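Local coordinates for protein cytochrome CH (Methylobacterium extorquens, PDB 1QN2) that probably carries electrons through its covalently bound heme c, as an unusual member of the cytochrome c2 group, at residues D58-K70 / F80-I93. Residues are numbered along the deposited sequence; the frame is centred on the assembly and turned at random.
With HEC (heme c), chain D.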
loop_
_atom_site.group_PDB
_atom_site.type_symbol
_atom_site.label_atom_id
_atom_site.label_comp_id
_atom_site.label_asym_id
_atom_site.label_seq_id
_atom_site.Cartn_x
_atom_site.Cartn_y
_atom_site.Cartn_z
ATOM N N ASP A 58 9.725 -1.157 -0.649
ATOM C CA ASP A 58 10.261 -2.440 -1.157
ATOM C C ASP A 58 9.348 -3.552 -0.614
ATOM O O ASP A 58 8.392 -3.198 0.093
ATOM C CB ASP A 58 11.689 -2.645 -0.715
ATOM C CG ASP A 58 11.952 -2.692 0.763
ATOM O OD1 ASP A 58 11.030 -2.643 1.604
ATOM O OD2 ASP A 58 13.147 -2.782 1.135
ATOM N N GLN A 59 9.591 -4.818 -0.894
ATOM C CA GLN A 59 8.724 -5.887 -0.394
ATOM C C GLN A 59 8.687 -5.945 1.120
ATOM O O GLN A 59 7.630 -6.169 1.722
ATOM C CB GLN A 59 9.176 -7.235 -0.972
ATOM C CG GLN A 59 10.478 -7.143 -1.759
ATOM C CD GLN A 59 10.281 -6.519 -3.126
ATOM O OE1 GLN A 59 9.607 -7.088 -3.986
ATOM N NE2 GLN A 59 10.868 -5.346 -3.333
ATOM N N ALA A 60 9.838 -5.752 1.753
ATOM C CA ALA A 60 9.956 -5.785 3.197
ATOM C C ALA A 60 9.089 -4.729 3.864
ATOM O O ALA A 60 8.315 -5.039 4.766
ATOM C CB ALA A 60 11.406 -5.646 3.625
ATOM N N ASP A 61 9.216 -3.476 3.428
ATOM C CA ASP A 61 8.401 -2.429 4.039
ATOM C C ASP A 61 6.933 -2.598 3.721
ATOM O O ASP A 61 6.073 -2.389 4.593
ATOM C CB ASP A 61 8.913 -1.047 3.661
ATOM C CG ASP A 61 10.237 -0.734 4.345
ATOM O OD1 ASP A 61 10.408 -1.188 5.497
ATOM O OD2 ASP A 61 11.092 -0.053 3.747
ATOM N N LEU A 62 6.595 -2.980 2.486
ATOM C CA LEU A 62 5.169 -3.150 2.167
ATOM C C LEU A 62 4.559 -4.246 3.032
ATOM O O LEU A 62 3.405 -4.206 3.452
ATOM C CB LEU A 62 5.027 -3.546 0.682
ATOM C CG LEU A 62 5.091 -2.383 -0.313
ATOM C CD1 LEU A 62 5.009 -2.866 -1.759
ATOM C CD2 LEU A 62 3.988 -1.369 -0.017
ATOM N N LYS A 63 5.367 -5.269 3.298
ATOM C CA LYS A 63 4.866 -6.386 4.110
ATOM C C LYS A 63 4.449 -5.870 5.492
ATOM O O LYS A 63 3.357 -6.152 5.968
ATOM C CB LYS A 63 5.983 -7.426 4.286
ATOM C CG LYS A 63 5.647 -8.821 3.807
ATOM C CD LYS A 63 6.918 -9.513 3.319
ATOM C CE LYS A 63 6.703 -10.998 3.082
ATOM N NZ LYS A 63 8.000 -11.717 2.925
ATOM N N GLN A 64 5.345 -5.110 6.120
ATOM C CA GLN A 64 5.007 -4.591 7.451
ATOM C C GLN A 64 3.842 -3.626 7.395
ATOM O O GLN A 64 2.926 -3.700 8.212
ATOM C CB GLN A 64 6.239 -3.956 8.091
ATOM C CG GLN A 64 7.370 -4.999 8.178
ATOM C CD GLN A 64 8.638 -4.434 8.778
ATOM O OE1 GLN A 64 8.736 -3.240 9.063
ATOM N NE2 GLN A 64 9.629 -5.296 8.973
ATOM N N TRP A 65 3.861 -2.727 6.421
ATOM C CA TRP A 65 2.826 -1.729 6.211
ATOM C C TRP A 65 1.449 -2.335 6.049
ATOM O O TRP A 65 0.466 -1.874 6.642
ATOM C CB TRP A 65 3.174 -0.863 5.001
ATOM C CG TRP A 65 2.131 0.063 4.488
ATOM C CD1 TRP A 65 1.461 -0.011 3.292
ATOM C CD2 TRP A 65 1.690 1.269 5.121
ATOM N NE1 TRP A 65 0.616 1.072 3.162
ATOM C CE2 TRP A 65 0.735 1.864 4.274
ATOM C CE3 TRP A 65 2.020 1.901 6.328
ATOM C CZ2 TRP A 65 0.097 3.058 4.604
ATOM C CZ3 TRP A 65 1.385 3.085 6.649
ATOM C CH2 TRP A 65 0.437 3.651 5.792
ATOM N N LEU A 66 1.316 -3.384 5.233
ATOM C CA LEU A 66 -0.005 -3.982 5.062
ATOM C C LEU A 66 -0.436 -4.779 6.273
ATOM O O LEU A 66 -1.639 -4.889 6.551
ATOM C CB LEU A 66 -0.052 -4.830 3.790
ATOM C CG LEU A 66 0.199 -4.091 2.472
ATOM C CD1 LEU A 66 -0.133 -4.967 1.252
ATOM C CD2 LEU A 66 -0.638 -2.815 2.384
ATOM N N ALA A 67 0.493 -5.360 7.036
ATOM C CA ALA A 67 0.077 -6.138 8.208
ATOM C C ALA A 67 -0.516 -5.241 9.290
ATOM O O ALA A 67 -1.435 -5.632 10.016
ATOM C CB ALA A 67 1.269 -6.911 8.764
ATOM N N ASP A 68 0.005 -4.028 9.405
ATOM C CA ASP A 68 -0.491 -3.073 10.425
ATOM C C ASP A 68 0.070 -1.680 10.084
ATOM O O ASP A 68 1.172 -1.348 10.508
ATOM C CB ASP A 68 0.104 -3.504 11.787
ATOM C CG ASP A 68 -0.622 -2.877 12.954
ATOM O OD1 ASP A 68 -1.233 -1.807 12.772
ATOM O OD2 ASP A 68 -0.586 -3.455 14.063
ATOM N N PRO A 69 -0.697 -0.910 9.313
ATOM C CA PRO A 69 -0.326 0.421 8.873
ATOM C C PRO A 69 0.071 1.373 9.982
ATOM O O PRO A 69 1.153 1.971 9.924
ATOM C CB PRO A 69 -1.550 0.929 8.124
ATOM C CG PRO A 69 -2.465 -0.215 7.947
ATOM C CD PRO A 69 -1.969 -1.377 8.733
ATOM N N LYS A 70 -0.757 1.560 11.005
ATOM C CA LYS A 70 -0.447 2.477 12.089
ATOM C C LYS A 70 0.744 2.087 12.911
ATOM O O LYS A 70 1.394 2.948 13.525
ATOM C CB LYS A 70 -1.667 2.782 12.941
ATOM C CG LYS A 70 -2.109 1.595 13.798
ATOM C CD LYS A 70 -3.470 1.877 14.418
ATOM C CE LYS A 70 -3.885 0.763 15.366
ATOM N NZ LYS A 70 -5.346 0.790 15.648
ATOM N N PHE A 80 -7.057 1.561 8.224
ATOM C CA PHE A 80 -7.212 0.147 7.836
ATOM C C PHE A 80 -6.484 -0.718 8.872
ATOM O O PHE A 80 -5.325 -0.458 9.168
ATOM C CB PHE A 80 -6.578 -0.056 6.457
ATOM C CG PHE A 80 -6.711 -1.431 5.878
ATOM C CD1 PHE A 80 -7.952 -1.947 5.540
ATOM C CD2 PHE A 80 -5.589 -2.208 5.656
ATOM C CE1 PHE A 80 -8.042 -3.212 4.988
ATOM C CE2 PHE A 80 -5.665 -3.482 5.121
ATOM C CZ PHE A 80 -6.912 -3.962 4.763
ATOM N N PRO A 81 -7.178 -1.726 9.409
ATOM C CA PRO A 81 -6.642 -2.619 10.419
ATOM C C PRO A 81 -5.415 -3.390 10.010
ATOM O O PRO A 81 -4.583 -3.735 10.860
ATOM C CB PRO A 81 -7.801 -3.547 10.757
ATOM C CG PRO A 81 -8.848 -3.289 9.756
ATOM C CD PRO A 81 -8.630 -1.907 9.215
ATOM N N GLY A 82 -5.261 -3.684 8.721
ATOM C CA GLY A 82 -4.090 -4.440 8.305
ATOM C C GLY A 82 -4.498 -5.868 7.986
ATOM O O GLY A 82 -5.564 -6.322 8.408
ATOM N N ILE A 83 -3.666 -6.555 7.219
ATOM C CA ILE A 83 -3.937 -7.962 6.857
ATOM C C ILE A 83 -3.050 -8.856 7.736
ATOM O O ILE A 83 -1.822 -8.779 7.662
ATOM C CB ILE A 83 -3.580 -8.206 5.380
ATOM C CG1 ILE A 83 -4.256 -7.167 4.487
ATOM C CG2 ILE A 83 -3.938 -9.614 4.952
ATOM C CD1 ILE A 83 -5.585 -7.606 3.915
ATOM N N SER A 84 -3.688 -9.673 8.563
ATOM C CA SER A 84 -3.027 -10.564 9.480
ATOM C C SER A 84 -2.528 -11.848 8.868
ATOM O O SER A 84 -1.813 -12.609 9.532
ATOM C CB SER A 84 -3.885 -10.833 10.718
ATOM O OG SER A 84 -3.426 -10.030 11.798
ATOM N N ASP A 85 -2.883 -12.127 7.620
ATOM C CA ASP A 85 -2.416 -13.353 6.948
ATOM C C ASP A 85 -1.256 -13.005 6.015
ATOM O O ASP A 85 -1.450 -12.375 4.981
ATOM C CB ASP A 85 -3.573 -13.953 6.143
ATOM C CG ASP A 85 -3.205 -15.269 5.487
ATOM O OD1 ASP A 85 -2.031 -15.442 5.101
ATOM O OD2 ASP A 85 -4.102 -16.127 5.361
ATOM N N PRO A 86 -0.033 -13.393 6.407
ATOM C CA PRO A 86 1.192 -13.099 5.687
ATOM C C PRO A 86 1.165 -13.533 4.233
ATOM O O PRO A 86 1.658 -12.807 3.366
ATOM C CB PRO A 86 2.283 -13.809 6.464
ATOM C CG PRO A 86 1.638 -14.578 7.528
ATOM C CD PRO A 86 0.195 -14.203 7.619
ATOM N N LYS A 87 0.587 -14.701 3.974
ATOM C CA LYS A 87 0.486 -15.214 2.595
ATOM C C LYS A 87 -0.387 -14.257 1.773
ATOM O O LYS A 87 -0.090 -13.948 0.628
ATOM C CB LYS A 87 -0.186 -16.592 2.637
ATOM N N LYS A 88 -1.469 -13.791 2.396
ATOM C CA LYS A 88 -2.360 -12.861 1.693
ATOM C C LYS A 88 -1.612 -11.574 1.363
ATOM O O LYS A 88 -1.756 -10.995 0.289
ATOM C CB LYS A 88 -3.590 -12.557 2.541
ATOM C CG LYS A 88 -4.821 -12.186 1.741
ATOM C CD LYS A 88 -6.088 -12.315 2.574
ATOM C CE LYS A 88 -6.677 -13.715 2.456
ATOM N NZ LYS A 88 -8.067 -13.681 1.924
ATOM N N VAL A 89 -0.800 -11.130 2.321
ATOM C CA VAL A 89 -0.027 -9.909 2.103
ATOM C C VAL A 89 0.908 -10.076 0.903
ATOM O O VAL A 89 1.021 -9.171 0.075
ATOM C CB VAL A 89 0.829 -9.571 3.346
ATOM C CG1 VAL A 89 1.836 -8.481 2.995
ATOM C CG2 VAL A 89 -0.063 -9.111 4.493
ATOM N N ASP A 90 1.574 -11.223 0.828
ATOM C CA ASP A 90 2.497 -11.507 -0.271
ATOM C C ASP A 90 1.720 -11.501 -1.605
ATOM O O ASP A 90 2.213 -10.946 -2.581
ATOM C CB ASP A 90 3.132 -12.886 -0.088
ATOM C CG ASP A 90 4.325 -12.912 0.831
ATOM O OD1 ASP A 90 5.022 -11.889 0.976
ATOM O OD2 ASP A 90 4.577 -13.987 1.424
ATOM N N ASP A 91 0.540 -12.111 -1.588
ATOM C CA ASP A 91 -0.295 -12.170 -2.804
ATOM C C ASP A 91 -0.632 -10.764 -3.271
ATOM O O ASP A 91 -0.542 -10.416 -4.448
ATOM C CB ASP A 91 -1.570 -12.962 -2.520
ATOM C CG ASP A 91 -1.271 -14.451 -2.369
ATOM O OD1 ASP A 91 -0.172 -14.859 -2.781
ATOM O OD2 ASP A 91 -2.129 -15.185 -1.848
ATOM N N ILE A 92 -1.023 -9.927 -2.309
ATOM C CA ILE A 92 -1.352 -8.542 -2.660
ATOM C C ILE A 92 -0.147 -7.853 -3.277
ATOM O O ILE A 92 -0.248 -7.130 -4.272
ATOM C CB ILE A 92 -1.834 -7.772 -1.417
ATOM C CG1 ILE A 92 -3.196 -8.299 -0.974
ATOM C CG2 ILE A 92 -1.879 -6.279 -1.686
ATOM C CD1 ILE A 92 -3.861 -7.688 0.212
ATOM N N ILE A 93 1.038 -8.075 -2.704
ATOM C CA ILE A 93 2.235 -7.445 -3.259
ATOM C C ILE A 93 2.524 -7.952 -4.660
ATOM O O ILE A 93 2.974 -7.229 -5.556
ATOM C CB ILE A 93 3.454 -7.635 -2.347
ATOM C CG1 ILE A 93 3.220 -6.905 -1.005
ATOM C CG2 ILE A 93 4.713 -7.100 -3.004
ATOM C CD1 ILE A 93 4.074 -7.413 0.136
HETATM FE FE HEC D . -4.086 2.484 1.534
HETATM C CHA HEC D . -1.656 4.904 1.514
HETATM C CHB HEC D . -1.897 0.276 0.054
HETATM C CHC HEC D . -6.267 -0.119 2.180
HETATM C CHD HEC D . -6.419 4.731 2.455
HETATM N NA HEC D . -2.118 2.580 0.865
HETATM C C1A HEC D . -1.287 3.674 0.988
HETATM C C2A HEC D . -0.068 3.291 0.504
HETATM C C3A HEC D . -0.129 1.997 0.092
HETATM C C4A HEC D . -1.412 1.548 0.320
HETATM C CMA HEC D . 1.098 1.311 -0.498
HETATM C CAA HEC D . 1.168 4.153 0.417
HETATM C CBA HEC D . 1.209 4.819 -0.959
HETATM C CGA HEC D . 2.285 5.887 -1.118
HETATM O O1A HEC D . 3.276 5.957 -0.348
HETATM O O2A HEC D . 2.396 6.423 -2.255
HETATM N NB HEC D . -4.114 0.442 1.138
HETATM C C1B HEC D . -3.110 -0.223 0.484
HETATM C C2B HEC D . -3.593 -1.482 0.207
HETATM C C3B HEC D . -4.778 -1.651 0.883
HETATM C C4B HEC D . -5.139 -0.415 1.410
HETATM C CMB HEC D . -2.929 -2.650 -0.503
HETATM C CAB HEC D . -5.451 -2.870 0.998
HETATM C CBB HEC D . -4.927 -3.919 1.760
HETATM N NC HEC D . -6.020 2.327 2.246
HETATM C C1C HEC D . -6.746 1.174 2.365
HETATM C C2C HEC D . -8.026 1.565 2.692
HETATM C C3C HEC D . -8.090 2.934 2.744
HETATM C C4C HEC D . -6.818 3.404 2.491
HETATM C CMC HEC D . -9.319 0.805 2.935
HETATM C CAC HEC D . -9.231 3.692 3.025
HETATM C CBC HEC D . -10.044 3.478 4.142
HETATM N ND HEC D . -4.037 4.512 1.907
HETATM C C1D HEC D . -5.128 5.198 2.328
HETATM C C2D HEC D . -4.695 6.480 2.602
HETATM C C3D HEC D . -3.370 6.534 2.318
HETATM C C4D HEC D . -2.927 5.304 1.903
HETATM C CMD HEC D . -5.421 7.715 3.105
HETATM C CAD HEC D . -2.467 7.737 2.518
HETATM C CBD HEC D . -1.857 7.442 3.902
HETATM C CGD HEC D . -1.143 8.646 4.507
HETATM O O1D HEC D . -0.739 8.523 5.696
HETATM O O2D HEC D . -0.879 9.675 3.848
HETATM O O HOH W 1 -3.142 -7.189 12.058
HETATM O O HOH W 2 -3.567 0.104 11.300
#
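Leu66 CD1 rests against Ile92 CG2 at 3.7 Å, and its other branch, CD2, touches the heme methyl CMB. With CG anti to its carbonyl carbon (chi1 -61°), Leu66 turns CD1 to Ile92 and the heme, and CD2 to the heme alone. One turn earlier, Ile93 CD1 reaches Leu62 CB at 4.0 Å. Val89 CG1 lies 3.8 Å from Lys63 CA, close against the backbone of helix 59-67. At the C-terminal end of this helix, Ile83 N donates to Leu66 O (2.7 Å), while Gly82 CA and Ala67 O make a CA-H...O contact. A water joins Ala67 O to Ser84 OG.

Phe80 CG is anti to its backbone N (chi1 -177°), which lays one ring face over heme CHC. The ring edge faces Pro69 CG, and CE2 meets the heme vinyl-derived carbon CBB at 3.5 Å. With an alanine here, heme CHC and CBB would probably lose the ring packed on them, and Pro69 CG its aromatic neighbour. A second water links Phe80 O to Lys70 N. Trp65 points NE1 at heme C3A (3.3 Å), with Pro69 CB over one ring face. Leu62, Trp65, Leu66, Phe80 and Ile92 line one face and the CMB-bearing edge of the heme, part of the pocket of the class I cytochrome c fold.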